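Local coordinates for protein protease VP4 (Blotched snakehead virus, PDB 2GEF) that hydrolyses peptide bonds with a serine/lysine catalytic dyad and probably processes the birnavirus polyprotein of which it is a part, at residues E46-V51 / V125-P130; K75-T80 / D103-P108; F96-R101 / G157-T162. All blocks are in the same frame, centred on the assembly; numbering follows the deposited sequence.

Interaction 1 of 3, residues E46-V51 / V125-P130; sequences ELYIAV and VWNDMP
Glu46 stretches from its strand toward Asn127, in the loop that leaves strand 120-126. Its chain is extended beyond CG (chi2 162°), which brings the carboxylate up to the amide nitrogen. Asn127 ND2 donates to Glu46 OE2 in a nearly straight line, but the modelled separation of 2.3 Å between these two is implausibly short, so its exact value is doubtful. The other carboxylate oxygen, Glu46 OE1, has Met129 CG 4.1 Å away.

Two residues further on, Tyr48 brings its hydroxyl to the same nitrogen. Asn127 ND2 lies 2.7 Å from Tyr48 OH and donates to it with the hydroxyl almost in the amide plane, although ring and amide are turned 53° apart. A water sits at the ring edge, 2.7 Å from Tyr48 OH, and donates to Pro130 O at 2.6 Å, tying the tyrosine to the loop backbone. The far end of the amide is used too: Asn127 OD1 accepts from Met129 N at 3.0 Å, an Asx turn that shapes the loop.

Pro108, on neighbouring strand 104-109, packs against Glu46, Tyr48 and Asn127 alike. The contact thus joins the large mixed sheet to the exit of the three-stranded antiparallel one. Chemically, the bonds to Tyr48 OH and from Met129 N fix the flip of this buried amide, and the nearby carboxylate, its exact distance doubtful, would probably polarise the N-H.

Interaction 2 of 3, residues K75-T80 / D103-P108; sequences KVWGAT and DLTILP
Lys75 and Asp103 begin a short parallel pairing of strand 75-77 with strand 104-108. Asp103 OD1 takes the backbone N-H of Lys75 at 2.9 Å, from above the carboxylate plane, so a side chain continues the ladder beyond the strand end; His74 ND1 shares that oxygen. Three backbone bonds follow: Leu104 N to Lys75 O, Trp77 N to Leu104 O, and Ile106 N to Trp77 O, the last at 3.0 Å.

The tight part is the face carrying Val76 and Leu104. Val76 CG1 meets Ile106 CG2 at 3.8 Å, and Leu141 and Ala144 of helix 138-146 close over Val76 and Leu104. Ile106 holds CG1 between its backbone N and carbonyl carbon (chi1 59°), which sends CD1 across the strand end to lie 3.5 Å from Gly78 O and 4.0 Å from Ala79 CB. A type II turn from Val76 to Ala79 bends the chain here, with Gly78 at positive phi (104°), tucked against Ile106.

The solvent side is at Trp77, Lys75 and Asp103, all partly exposed. Thr105, on the Trp77 face, is itself buried: its OG1 sits at the indole edge, 3.4 Å from Trp77 CD1, but hydrogen-bonds to Gly53 O and His55 N. Lys75 CB lies over one indole face, and Lys75 makes a cation-pi contact with Tyr67, as Arg56 does with Trp77.

The named backbone N-H groups and carbonyls thus find partners, the Trp77 N bond to Leu104 O being bent (134° at hydrogen). Trp77 NE1, buried by the contact with Asp103 CB 4.1 Å away, finds none in the model. With Lys75 NZ 6.5 Å from Asp103 OD2, any attraction between these charges is probably weak.

Interaction 3 of 3, residues F96-R101 / G157-T162; sequences FNVKTR and GCLSGT
A side-chain-to-backbone hydrogen bond at a turn, with a small apolar touch beside it, joins Asn97 and Val98 to Leu159 and Gly161 at the partly buried margin of the fold. Residues 96-101 belong to the loop that leads into strand 104-109, and residues 157-162 take in the last residues of strand 154-160 and the turn after it.

Asn97 does the polar work. With CG anti to the backbone N (chi1 -164°), the side chain projects to the other segment, and Asn97 OD1 accepts from Gly161 N at 3.0 Å. The bond is somewhat bent, 143° at the hydrogen, and the donor sits above the carbonyl plane rather than within it. A water adds a second grip: it donates to Asn97 OD1 at 3.2 Å and to Gly161 O at 2.8 Å, so both polar backbone atoms of the glycine are linked to one amide oxygen. On the way, Asn97 CB passes 3.1 Å from Leu159 O.

Gly161 lies in the tight turn of a beta-hairpin, between strand 154-160 and its antiparallel partner 163-165, and takes a positive phi of 52°. The same strand passes close to the catalytic centre: Gly157 is hydrogen-bonded, backbone to backbone, with the nucleophile Ser136, and the side chain of Leu159 is about 9 Å from that of Ser136.

Inward of the polar bond, Leu159 CD1 meets Val98 CG2 at 4.0 Å, the two side chains slanting across each other. Ser138 of helix 138-146, Val164 of the hairpin and Leu200 of helix 200-209 also pack against Leu159.

How the interactions relate
Interactions 1 and 2 are neighbours, their centres 10 Å apart; both reach one mixed sheet, where strand 43-52 runs antiparallel to strand 104-109, which pairs with 75-77 on its other side. Probable backbone bonds join them, from Ile49 N to Leu107 O and from Val51 N to Thr105 O. Both segments of interaction 2 fall between those of interaction 1 along the chain, while interaction 3 alternates with each. The centre of interaction 3 is about 15 Å from that of interaction 2 and about 21 Å from that of interaction 1. Helix 138-146 touches side chains from a segment of each interaction, and the Leu159 and Ile106 side chains lie about 9 and 10 Å from that of the nucleophile Ser136.

Interaction 1 of 3, residues E46-V51 / V125-P130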
ATOM      1  N   GLU A  46       5.395   7.316  -0.661  1.00  8.05           N
ATOM      2  CA  GLU A  46       5.330   6.970   0.783  1.00 10.45           C
ATOM      3  C   GLU A  46       4.812   5.540   0.877  1.00 10.24           C
ATOM      4  O   GLU A  46       3.997   5.164   0.079  1.00 14.16           O
ATOM      5  CB  GLU A  46       4.108   7.762   1.295  1.00 11.44           C
ATOM      6  CG  GLU A  46       4.245   8.478   2.470  1.00 13.16           C
ATOM      7  CD  GLU A  46       3.124   9.522   2.572  1.00 13.86           C
ATOM      8  OE1 GLU A  46       2.678  10.112   1.528  1.00 16.53           O
ATOM      9  OE2 GLU A  46       2.670   9.761   3.705  1.00 15.32           O
ATOM     10  N   LEU A  47       5.037   4.823   1.973  1.00 13.32           N
ATOM     11  CA  LEU A  47       4.180   3.636   2.336  1.00 12.33           C
ATOM     12  C   LEU A  47       3.041   3.941   3.191  1.00 12.31           C
ATOM     13  O   LEU A  47       3.061   4.863   3.952  1.00 16.29           O
ATOM     14  CB  LEU A  47       5.040   2.623   3.031  1.00 11.71           C
ATOM     15  CG  LEU A  47       6.128   2.146   2.051  1.00  8.95           C
ATOM     16  CD1 LEU A  47       6.915   1.146   2.871  1.00 10.99           C
ATOM     17  CD2 LEU A  47       5.710   1.536   0.742  1.00  6.43           C
ATOM     18  N   TYR A  48       2.001   3.172   3.005  1.00 15.20           N
ATOM     19  CA  TYR A  48       0.816   3.081   3.858  1.00 15.14           C
ATOM     20  C   TYR A  48       0.654   1.610   4.158  1.00 16.28           C
ATOM     21  O   TYR A  48       1.136   0.759   3.395  1.00 19.65           O
ATOM     22  CB  TYR A  48      -0.470   3.562   3.143  1.00 14.32           C
ATOM     23  CG  TYR A  48      -0.712   5.074   3.018  1.00 13.52           C
ATOM     24  CD1 TYR A  48       0.273   5.959   2.570  1.00 13.51           C
ATOM     25  CD2 TYR A  48      -1.927   5.587   3.310  1.00 18.82           C
ATOM     26  CE1 TYR A  48       0.024   7.338   2.450  1.00 16.59           C
ATOM     27  CE2 TYR A  48      -2.172   6.946   3.220  1.00 10.45           C
ATOM     28  CZ  TYR A  48      -1.229   7.820   2.808  1.00 13.15           C
ATOM     29  OH  TYR A  48      -1.650   9.220   2.737  1.00 17.25           O
ATOM     30  N   ILE A  49      -0.049   1.334   5.215  1.00 15.02           N
ATOM     31  CA  ILE A  49      -0.306  -0.022   5.661  1.00 17.29           C
ATOM     32  C   ILE A  49      -1.760  -0.177   5.629  1.00 16.68           C
ATOM     33  O   ILE A  49      -2.376   0.729   6.061  1.00 18.63           O
ATOM     34  CB  ILE A  49       0.205  -0.395   7.055  1.00 16.67           C
ATOM     35  CG1 ILE A  49       0.196  -1.941   7.125  1.00 11.30           C
ATOM     36  CG2 ILE A  49      -0.561   0.357   8.258  1.00 20.06           C
ATOM     37  CD1 ILE A  49       0.765  -2.485   8.304  1.00 16.25           C
ATOM     38  N   ALA A  50      -2.270  -1.190   4.916  1.00 17.83           N
ATOM     39  CA  ALA A  50      -3.702  -1.539   4.998  1.00 18.41           C
ATOM     40  C   ALA A  50      -3.827  -2.562   6.160  1.00 18.39           C
ATOM     41  O   ALA A  50      -3.047  -3.600   6.191  1.00 14.68           O
ATOM     42  CB  ALA A  50      -4.110  -2.233   3.788  1.00 17.26           C
ATOM     43  N   VAL A  51      -4.780  -2.302   7.059  1.00 16.55           N
ATOM     44  CA  VAL A  51      -5.080  -3.296   8.219  1.00 16.51           C
ATOM     45  C   VAL A  51      -6.530  -3.565   8.199  1.00 16.50           C
ATOM     46  O   VAL A  51      -7.348  -2.662   7.994  1.00 17.24           O
ATOM     47  CB  VAL A  51      -4.590  -2.737   9.615  1.00 15.76           C
ATOM     48  CG1 VAL A  51      -4.505  -3.953  10.707  1.00 18.02           C
ATOM     49  CG2 VAL A  51      -3.176  -2.278   9.422  1.00 10.03           C
ATOM     50  N   VAL A 125       1.972   7.572  11.106  1.00 13.09           N
ATOM     51  CA  VAL A 125       2.156   9.011  11.103  1.00 13.14           C
ATOM     52  C   VAL A 125       0.857   9.675  10.531  1.00 13.78           C
ATOM     53  O   VAL A 125       0.030   9.011   9.870  1.00 12.12           O
ATOM     54  CB  VAL A 125       3.478   9.443  10.230  1.00 13.92           C
ATOM     55  CG1 VAL A 125       4.886   9.149  10.965  1.00 10.07           C
ATOM     56  CG2 VAL A 125       3.463   8.953   8.717  1.00 12.03           C
ATOM     57  N   TRP A 126       0.738  10.978  10.743  1.00 14.04           N
ATOM     58  CA  TRP A 126      -0.108  11.851   9.953  1.00 15.49           C
ATOM     59  C   TRP A 126       0.755  12.547   8.916  1.00 15.95           C
ATOM     60  O   TRP A 126       1.789  13.174   9.218  1.00 15.96           O
ATOM     61  CB  TRP A 126      -0.766  12.917  10.844  1.00 17.41           C
ATOM     62  CG  TRP A 126      -1.682  12.375  11.904  1.00 20.79           C
ATOM     63  CD1 TRP A 126      -1.814  11.041  12.274  1.00 21.91           C
ATOM     64  CD2 TRP A 126      -2.556  13.115  12.752  1.00 20.84           C
ATOM     65  NE1 TRP A 126      -2.768  10.919  13.286  1.00 25.43           N
ATOM     66  CE2 TRP A 126      -3.264  12.172  13.566  1.00 24.72           C
ATOM     67  CE3 TRP A 126      -2.872  14.472  12.869  1.00 26.67           C
ATOM     68  CZ2 TRP A 126      -4.228  12.563  14.511  1.00 20.72           C
ATOM     69  CZ3 TRP A 126      -3.845  14.849  13.797  1.00 19.28           C
ATOM     70  CH2 TRP A 126      -4.490  13.898  14.604  1.00 20.72           C
ATOM     71  N   ASN A 127       0.321  12.426   7.669  1.00 16.64           N
ATOM     72  CA  ASN A 127       0.905  13.122   6.505  1.00 17.69           C
ATOM     73  C   ASN A 127      -0.364  13.927   6.172  1.00 19.35           C
ATOM     74  O   ASN A 127      -1.461  13.489   6.564  1.00 22.02           O
ATOM     75  CB  ASN A 127       1.335  12.085   5.363  1.00 13.86           C
ATOM     76  CG  ASN A 127       0.135  11.454   4.621  1.00 14.22           C
ATOM     77  OD1 ASN A 127      -1.034  11.934   4.669  1.00  8.45           O
ATOM     78  ND2 ASN A 127       0.433  10.445   3.858  1.00  5.47           N
ATOM     79  N   ASP A 128      -0.297  15.105   5.561  1.00 19.33           N
ATOM     80  CA  ASP A 128      -1.546  15.891   5.441  1.00 18.43           C
ATOM     81  C   ASP A 128      -2.074  15.738   4.010  1.00 18.05           C
ATOM     82  O   ASP A 128      -2.563  16.647   3.352  1.00 15.36           O
ATOM     83  CB  ASP A 128      -1.370  17.343   5.866  1.00 20.10           C
ATOM     84  CG  ASP A 128      -0.578  17.479   7.156  1.00 24.46           C
ATOM     85  OD1 ASP A 128      -1.208  17.600   8.232  1.00 27.30           O
ATOM     86  OD2 ASP A 128       0.686  17.453   7.101  1.00 27.80           O
HETATM   87  N   MSE A 129      -2.014  14.498   3.546  1.00 19.39           N
HETATM   88  CA  MSE A 129      -2.257  14.216   2.159  1.00 19.09           C
HETATM   89  C   MSE A 129      -3.769  13.967   2.115  1.00 18.10           C
HETATM   90  O   MSE A 129      -4.388  13.768   3.185  1.00 15.71           O
HETATM   91  CB  MSE A 129      -1.385  13.031   1.735  1.00 20.49           C
HETATM   92  CG  MSE A 129       0.125  13.322   1.922  1.00 24.22           C
HETATM   93 SE   MSE A 129       0.807  14.767   0.723  1.00 49.23          SE
HETATM   94  CE  MSE A 129       0.106  13.832  -0.860  1.00 43.74           C
ATOM     95  N   PRO A 130      -4.380  14.040   0.924  1.00 17.36           N
ATOM     96  CA  PRO A 130      -5.799  13.669   0.830  1.00 18.80           C
ATOM     97  C   PRO A 130      -6.010  12.164   0.901  1.00 18.46           C
ATOM     98  O   PRO A 130      -5.048  11.403   0.936  1.00 17.90           O
ATOM     99  CB  PRO A 130      -6.190  14.144  -0.602  1.00 18.78           C
ATOM    100  CG  PRO A 130      -5.006  13.801  -1.341  1.00 19.89           C
ATOM    101  CD  PRO A 130      -3.881  14.451  -0.399  1.00 19.59           C
TER
HETATM  102  O   HOH W   1      -4.251   9.825   2.787  1.00 15.19           O

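Interaction 2 of 3, residues K75-T80 / D103-P108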
ATOM      1  N   LYS A  75     -16.046  -1.431   3.539  1.00 18.39           N
ATOM      2  CA  LYS A  75     -15.291  -0.130   3.497  1.00 18.61           C
ATOM      3  C   LYS A  75     -13.802  -0.207   3.704  1.00 18.88           C
ATOM      4  O   LYS A  75     -13.254  -1.007   4.520  1.00 17.29           O
ATOM      5  CB  LYS A  75     -15.912   0.876   4.519  1.00 16.98           C
ATOM      6  CG  LYS A  75     -17.423   0.845   4.310  1.00 15.19           C
ATOM      7  CD  LYS A  75     -18.168   1.244   5.514  1.00 22.81           C
ATOM      8  CE  LYS A  75     -19.678   1.042   5.361  1.00 28.34           C
ATOM      9  NZ  LYS A  75     -20.333   2.271   4.900  1.00 25.88           N
ATOM     10  N   VAL A  76     -13.134   0.635   2.912  1.00 19.93           N
ATOM     11  CA  VAL A  76     -11.756   0.826   3.119  1.00 18.12           C
ATOM     12  C   VAL A  76     -11.716   2.235   3.540  1.00 18.90           C
ATOM     13  O   VAL A  76     -11.687   3.094   2.648  1.00 21.13           O
ATOM     14  CB  VAL A  76     -10.864   0.704   1.844  1.00 19.38           C
ATOM     15  CG1 VAL A  76      -9.287   0.781   2.261  1.00 11.86           C
ATOM     16  CG2 VAL A  76     -11.229  -0.563   0.999  1.00 18.02           C
ATOM     17  N   TRP A  77     -11.688   2.492   4.853  1.00 16.45           N
ATOM     18  CA  TRP A  77     -11.423   3.827   5.407  1.00 15.29           C
ATOM     19  C   TRP A  77     -10.047   4.474   4.975  1.00 14.63           C
ATOM     20  O   TRP A  77      -9.000   3.873   5.182  1.00 13.24           O
ATOM     21  CB  TRP A  77     -11.450   3.741   6.941  1.00 16.32           C
ATOM     22  CG  TRP A  77     -12.640   3.039   7.431  1.00 17.16           C
ATOM     23  CD1 TRP A  77     -12.728   1.771   8.038  1.00 20.72           C
ATOM     24  CD2 TRP A  77     -13.921   3.583   7.452  1.00 19.38           C
ATOM     25  NE1 TRP A  77     -14.049   1.518   8.435  1.00 22.99           N
ATOM     26  CE2 TRP A  77     -14.801   2.611   8.074  1.00 19.93           C
ATOM     27  CE3 TRP A  77     -14.438   4.804   7.029  1.00 19.01           C
ATOM     28  CZ2 TRP A  77     -16.153   2.819   8.204  1.00 20.51           C
ATOM     29  CZ3 TRP A  77     -15.844   5.021   7.194  1.00 22.87           C
ATOM     30  CH2 TRP A  77     -16.663   4.046   7.781  1.00 21.40           C
ATOM     31  N   GLY A  78     -10.089   5.704   4.436  1.00 13.07           N
ATOM     32  CA  GLY A  78      -8.879   6.428   4.029  1.00 12.75           C
ATOM     33  C   GLY A  78      -8.611   6.470   2.568  1.00 13.77           C
ATOM     34  O   GLY A  78      -7.663   7.098   2.091  1.00 12.58           O
ATOM     35  N   ALA A  79      -9.483   5.788   1.828  1.00 16.25           N
ATOM     36  CA  ALA A  79      -9.300   5.598   0.379  1.00 17.53           C
ATOM     37  C   ALA A  79     -10.447   6.278  -0.328  1.00 18.59           C
ATOM     38  O   ALA A  79     -11.431   6.510   0.299  1.00 20.94           O
ATOM     39  CB  ALA A  79      -9.188   4.065   0.048  1.00 16.30           C
ATOM     40  N   THR A  80     -10.292   6.676  -1.591  1.00 19.51           N
ATOM     41  CA  THR A  80     -11.286   7.439  -2.393  1.00 19.71           C
ATOM     42  C   THR A  80     -11.765   6.674  -3.675  1.00 19.06           C
ATOM     43  O   THR A  80     -11.012   5.954  -4.268  1.00 18.07           O
ATOM     44  CB  THR A  80     -10.679   8.933  -2.767  1.00 18.29           C
ATOM     45  N   ASP A 103     -14.078  -4.789   6.473  1.00 10.27           N
ATOM     46  CA  ASP A 103     -13.596  -3.401   6.324  1.00 11.74           C
ATOM     47  C   ASP A 103     -12.101  -3.305   6.499  1.00 11.00           C
ATOM     48  O   ASP A 103     -11.499  -4.105   7.188  1.00 13.63           O
ATOM     49  CB  ASP A 103     -14.300  -2.457   7.350  1.00 11.14           C
ATOM     50  CG  ASP A 103     -15.835  -2.399   7.136  1.00 11.67           C
ATOM     51  OD1 ASP A 103     -16.345  -2.785   6.112  1.00 16.16           O
ATOM     52  OD2 ASP A 103     -16.578  -1.968   8.032  1.00 22.89           O
ATOM     53  N   LEU A 104     -11.481  -2.288   5.986  1.00 10.59           N
ATOM     54  CA  LEU A 104     -10.044  -2.177   6.243  1.00  9.50           C
ATOM     55  C   LEU A 104      -9.873  -0.699   6.419  1.00  9.96           C
ATOM     56  O   LEU A 104     -10.784   0.057   6.054  1.00  6.67           O
ATOM     57  CB  LEU A 104      -9.175  -2.654   5.054  1.00 10.66           C
ATOM     58  CG  LEU A 104      -9.050  -4.181   4.668  1.00 11.77           C
ATOM     59  CD1 LEU A 104      -9.842  -4.489   3.377  1.00  7.51           C
ATOM     60  CD2 LEU A 104      -7.520  -4.571   4.429  1.00  8.66           C
ATOM     61  N   THR A 105      -8.752  -0.315   7.034  1.00  8.16           N
ATOM     62  CA  THR A 105      -8.358   1.038   7.150  1.00  9.17           C
ATOM     63  C   THR A 105      -6.963   1.121   6.636  1.00 11.71           C
ATOM     64  O   THR A 105      -6.172   0.187   6.897  1.00 16.10           O
ATOM     65  CB  THR A 105      -8.322   1.340   8.682  1.00  8.96           C
ATOM     66  OG1 THR A 105      -9.620   1.103   9.194  1.00  6.67           O
ATOM     67  CG2 THR A 105      -8.126   2.781   8.898  1.00  7.63           C
ATOM     68  N   ILE A 106      -6.590   2.170   5.907  1.00 11.13           N
ATOM     69  CA  ILE A 106      -5.183   2.334   5.481  1.00  7.55           C
ATOM     70  C   ILE A 106      -4.606   3.592   6.183  1.00 10.08           C
ATOM     71  O   ILE A 106      -5.335   4.522   6.554  1.00  8.40           O
ATOM     72  CB  ILE A 106      -5.089   2.439   3.921  1.00  8.39           C
ATOM     73  CG1 ILE A 106      -5.916   3.628   3.471  1.00  8.19           C
ATOM     74  CG2 ILE A 106      -5.665   1.192   3.296  1.00  5.21           C
ATOM     75  CD1 ILE A 106      -5.766   4.195   2.061  1.00  4.31           C
ATOM     76  N   LEU A 107      -3.334   3.551   6.480  1.00  9.15           N
ATOM     77  CA  LEU A 107      -2.662   4.542   7.328  1.00 11.48           C
ATOM     78  C   LEU A 107      -1.287   4.867   6.776  1.00 11.44           C
ATOM     79  O   LEU A 107      -0.516   3.920   6.401  1.00 14.34           O
ATOM     80  CB  LEU A 107      -2.469   4.048   8.800  1.00 10.97           C
ATOM     81  CG  LEU A 107      -3.797   3.601   9.508  1.00 12.61           C
ATOM     82  CD1 LEU A 107      -3.500   2.658  10.694  1.00 10.60           C
ATOM     83  CD2 LEU A 107      -4.557   4.765   9.926  1.00 11.05           C
ATOM     84  N   PRO A 108      -0.924   6.158   6.749  1.00 11.23           N
ATOM     85  CA  PRO A 108       0.470   6.402   6.266  1.00 11.56           C
ATOM     86  C   PRO A 108       1.424   5.868   7.291  1.00 10.75           C
ATOM     87  O   PRO A 108       1.123   5.901   8.426  1.00 12.49           O
ATOM     88  CB  PRO A 108       0.553   7.951   6.074  1.00 10.62           C
ATOM     89  CG  PRO A 108      -0.847   8.480   6.565  1.00 12.56           C
ATOM     90  CD  PRO A 108      -1.648   7.371   7.151  1.00  8.75           C
TER

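Interaction 3 of 3, residues F96-R101 / G157-T162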
ATOM      1  N   PHE A  96     -14.147  -0.987  -5.713  1.00 21.37           N
ATOM      2  CA  PHE A  96     -12.941  -1.709  -6.025  1.00 17.42           C
ATOM      3  C   PHE A  96     -13.350  -3.043  -6.624  1.00 15.60           C
ATOM      4  O   PHE A  96     -14.493  -3.489  -6.337  1.00 13.01           O
ATOM      5  CB  PHE A  96     -12.236  -1.852  -4.736  1.00 18.28           C
ATOM      6  CG  PHE A  96     -11.284  -0.670  -4.388  1.00 21.02           C
ATOM      7  CD1 PHE A  96     -11.701   0.628  -4.359  1.00 26.53           C
ATOM      8  CD2 PHE A  96      -9.983  -0.925  -4.075  1.00 26.90           C
ATOM      9  CE1 PHE A  96     -10.844   1.685  -3.990  1.00 30.06           C
ATOM     10  CE2 PHE A  96      -9.111   0.100  -3.703  1.00 28.25           C
ATOM     11  CZ  PHE A  96      -9.536   1.389  -3.646  1.00 27.30           C
ATOM     12  N   ASN A  97     -12.481  -3.647  -7.455  1.00 11.96           N
ATOM     13  CA  ASN A  97     -12.611  -5.036  -7.890  1.00 10.64           C
ATOM     14  C   ASN A  97     -12.562  -6.189  -6.755  1.00 11.36           C
ATOM     15  O   ASN A  97     -13.488  -7.035  -6.599  1.00  7.76           O
ATOM     16  CB  ASN A  97     -11.644  -5.361  -9.011  1.00 10.56           C
ATOM     17  CG  ASN A  97     -12.037  -6.663  -9.730  1.00 13.18           C
ATOM     18  OD1 ASN A  97     -11.819  -7.797  -9.215  1.00 18.29           O
ATOM     19  ND2 ASN A  97     -12.744  -6.517 -10.806  1.00 15.78           N
ATOM     20  N   VAL A  98     -11.523  -6.065  -5.942  1.00  9.61           N
ATOM     21  CA  VAL A  98     -11.245  -6.826  -4.758  1.00 10.03           C
ATOM     22  C   VAL A  98     -12.413  -7.033  -3.740  1.00 11.17           C
ATOM     23  O   VAL A  98     -13.101  -6.124  -3.310  1.00 10.66           O
ATOM     24  CB  VAL A  98      -9.962  -6.199  -4.056  1.00  9.59           C
ATOM     25  CG1 VAL A  98     -10.297  -4.924  -3.435  1.00  5.52           C
ATOM     26  CG2 VAL A  98      -9.251  -7.258  -3.130  1.00 10.04           C
ATOM     27  N   LYS A  99     -12.481  -8.254  -3.250  1.00 11.20           N
ATOM     28  CA  LYS A  99     -13.553  -8.641  -2.400  1.00 11.36           C
ATOM     29  C   LYS A  99     -12.733  -9.042  -1.150  1.00  8.36           C
ATOM     30  O   LYS A  99     -11.792  -9.794  -1.213  1.00 10.04           O
ATOM     31  CB  LYS A  99     -14.332  -9.840  -3.055  1.00 11.12           C
ATOM     32  CG  LYS A  99     -15.552  -9.411  -3.921  1.00 14.03           C
ATOM     33  CD  LYS A  99     -16.010 -10.656  -4.707  1.00 15.11           C
ATOM     34  CE  LYS A  99     -16.991 -10.428  -5.966  1.00 22.99           C
ATOM     35  NZ  LYS A  99     -16.392  -9.924  -7.251  1.00 23.83           N
ATOM     36  N   THR A 100     -13.030  -8.444  -0.047  1.00  8.94           N
ATOM     37  CA  THR A 100     -12.227  -8.592   1.134  1.00  8.18           C
ATOM     38  C   THR A 100     -12.947  -9.307   2.282  1.00  7.58           C
ATOM     39  O   THR A 100     -12.251  -9.687   3.156  1.00  5.56           O
ATOM     40  CB  THR A 100     -11.786  -7.301   1.630  1.00  6.42           C
ATOM     41  OG1 THR A 100     -12.939  -6.521   1.904  1.00  4.06           O
ATOM     42  CG2 THR A 100     -10.724  -6.590   0.521  1.00  6.77           C
ATOM     43  N   ARG A 101     -14.307  -9.476   2.266  1.00  8.33           N
ATOM     44  CA  ARG A 101     -15.100  -9.914   3.468  1.00 10.32           C
ATOM     45  C   ARG A 101     -14.783  -9.139   4.849  1.00 10.65           C
ATOM     46  O   ARG A 101     -15.153  -9.539   5.954  1.00  9.31           O
ATOM     47  CB  ARG A 101     -15.140 -11.462   3.644  1.00 12.56           C
ATOM     48  CG  ARG A 101     -13.998 -12.285   2.989  1.00 16.33           C
ATOM     49  CD  ARG A 101     -14.022 -13.823   3.231  1.00 15.60           C
ATOM     50  NE  ARG A 101     -12.591 -14.239   3.293  1.00 25.54           N
ATOM     51  CZ  ARG A 101     -11.756 -13.818   4.252  1.00 23.18           C
ATOM     52  NH1 ARG A 101     -12.243 -13.016   5.203  1.00 24.54           N
ATOM     53  NH2 ARG A 101     -10.468 -14.114   4.232  1.00 14.65           N
ATOM     54  N   GLY A 157      -0.462  -3.123  -7.272  1.00  6.20           N
ATOM     55  CA  GLY A 157      -1.058  -3.789  -8.338  1.00  9.28           C
ATOM     56  C   GLY A 157      -2.552  -3.685  -8.211  1.00 11.08           C
ATOM     57  O   GLY A 157      -3.073  -3.845  -7.118  1.00 10.65           O
ATOM     58  N   CYS A 158      -3.213  -3.279  -9.299  1.00 11.84           N
ATOM     59  CA  CYS A 158      -4.674  -3.428  -9.356  1.00 12.79           C
ATOM     60  C   CYS A 158      -5.054  -4.884  -9.530  1.00 13.50           C
ATOM     61  O   CYS A 158      -4.211  -5.738  -9.898  1.00 13.78           O
ATOM     62  CB  CYS A 158      -5.318  -2.575 -10.437  1.00 14.00           C
ATOM     63  SG  CYS A 158      -4.931  -0.872 -10.285  1.00 17.06           S
ATOM     64  N   LEU A 159      -6.307  -5.179  -9.192  1.00 13.31           N
ATOM     65  CA  LEU A 159      -6.823  -6.535  -9.300  1.00 12.77           C
ATOM     66  C   LEU A 159      -7.974  -6.651 -10.290  1.00 12.65           C
ATOM     67  O   LEU A 159      -8.864  -5.810 -10.330  1.00 11.28           O
ATOM     68  CB  LEU A 159      -7.196  -7.159  -7.935  1.00 11.82           C
ATOM     69  CG  LEU A 159      -5.960  -7.626  -7.120  1.00 11.83           C
ATOM     70  CD1 LEU A 159      -6.451  -8.122  -5.820  1.00 11.31           C
ATOM     71  CD2 LEU A 159      -5.259  -8.763  -7.860  1.00  8.19           C
ATOM     72  N   SER A 160      -7.855  -7.657 -11.139  1.00 11.63           N
ATOM     73  CA  SER A 160      -8.999  -8.222 -11.910  1.00 11.80           C
ATOM     74  C   SER A 160      -9.345  -9.658 -11.550  1.00 11.81           C
ATOM     75  O   SER A 160      -8.714 -10.519 -12.079  1.00 12.90           O
ATOM     76  CB  SER A 160      -8.591  -8.276 -13.359  1.00 11.51           C
ATOM     77  OG  SER A 160      -9.664  -8.547 -14.133  1.00 13.31           O
ATOM     78  N   GLY A 161     -10.387  -9.929 -10.742  1.00 12.07           N
ATOM     79  CA  GLY A 161     -10.499 -11.209 -10.080  1.00  9.49           C
ATOM     80  C   GLY A 161      -9.151 -11.442  -9.340  1.00 11.85           C
ATOM     81  O   GLY A 161      -8.765 -10.672  -8.502  1.00  8.67           O
ATOM     82  N   THR A 162      -8.499 -12.553  -9.610  1.00 11.80           N
ATOM     83  CA  THR A 162      -7.236 -12.945  -8.924  1.00 13.20           C
ATOM     84  C   THR A 162      -5.974 -12.613  -9.818  1.00 13.00           C
ATOM     85  O   THR A 162      -4.847 -12.827  -9.372  1.00 15.88           O
ATOM     86  CB  THR A 162      -7.270 -14.530  -8.628  1.00 14.70           C
ATOM     87  OG1 THR A 162      -6.221 -14.883  -7.734  1.00 19.55           O
ATOM     88  CG2 THR A 162      -6.991 -15.212  -9.808  1.00 11.28           C
TER
HETATM   89  O   HOH W   2     -10.158  -8.998  -6.820  1.00 17.12           O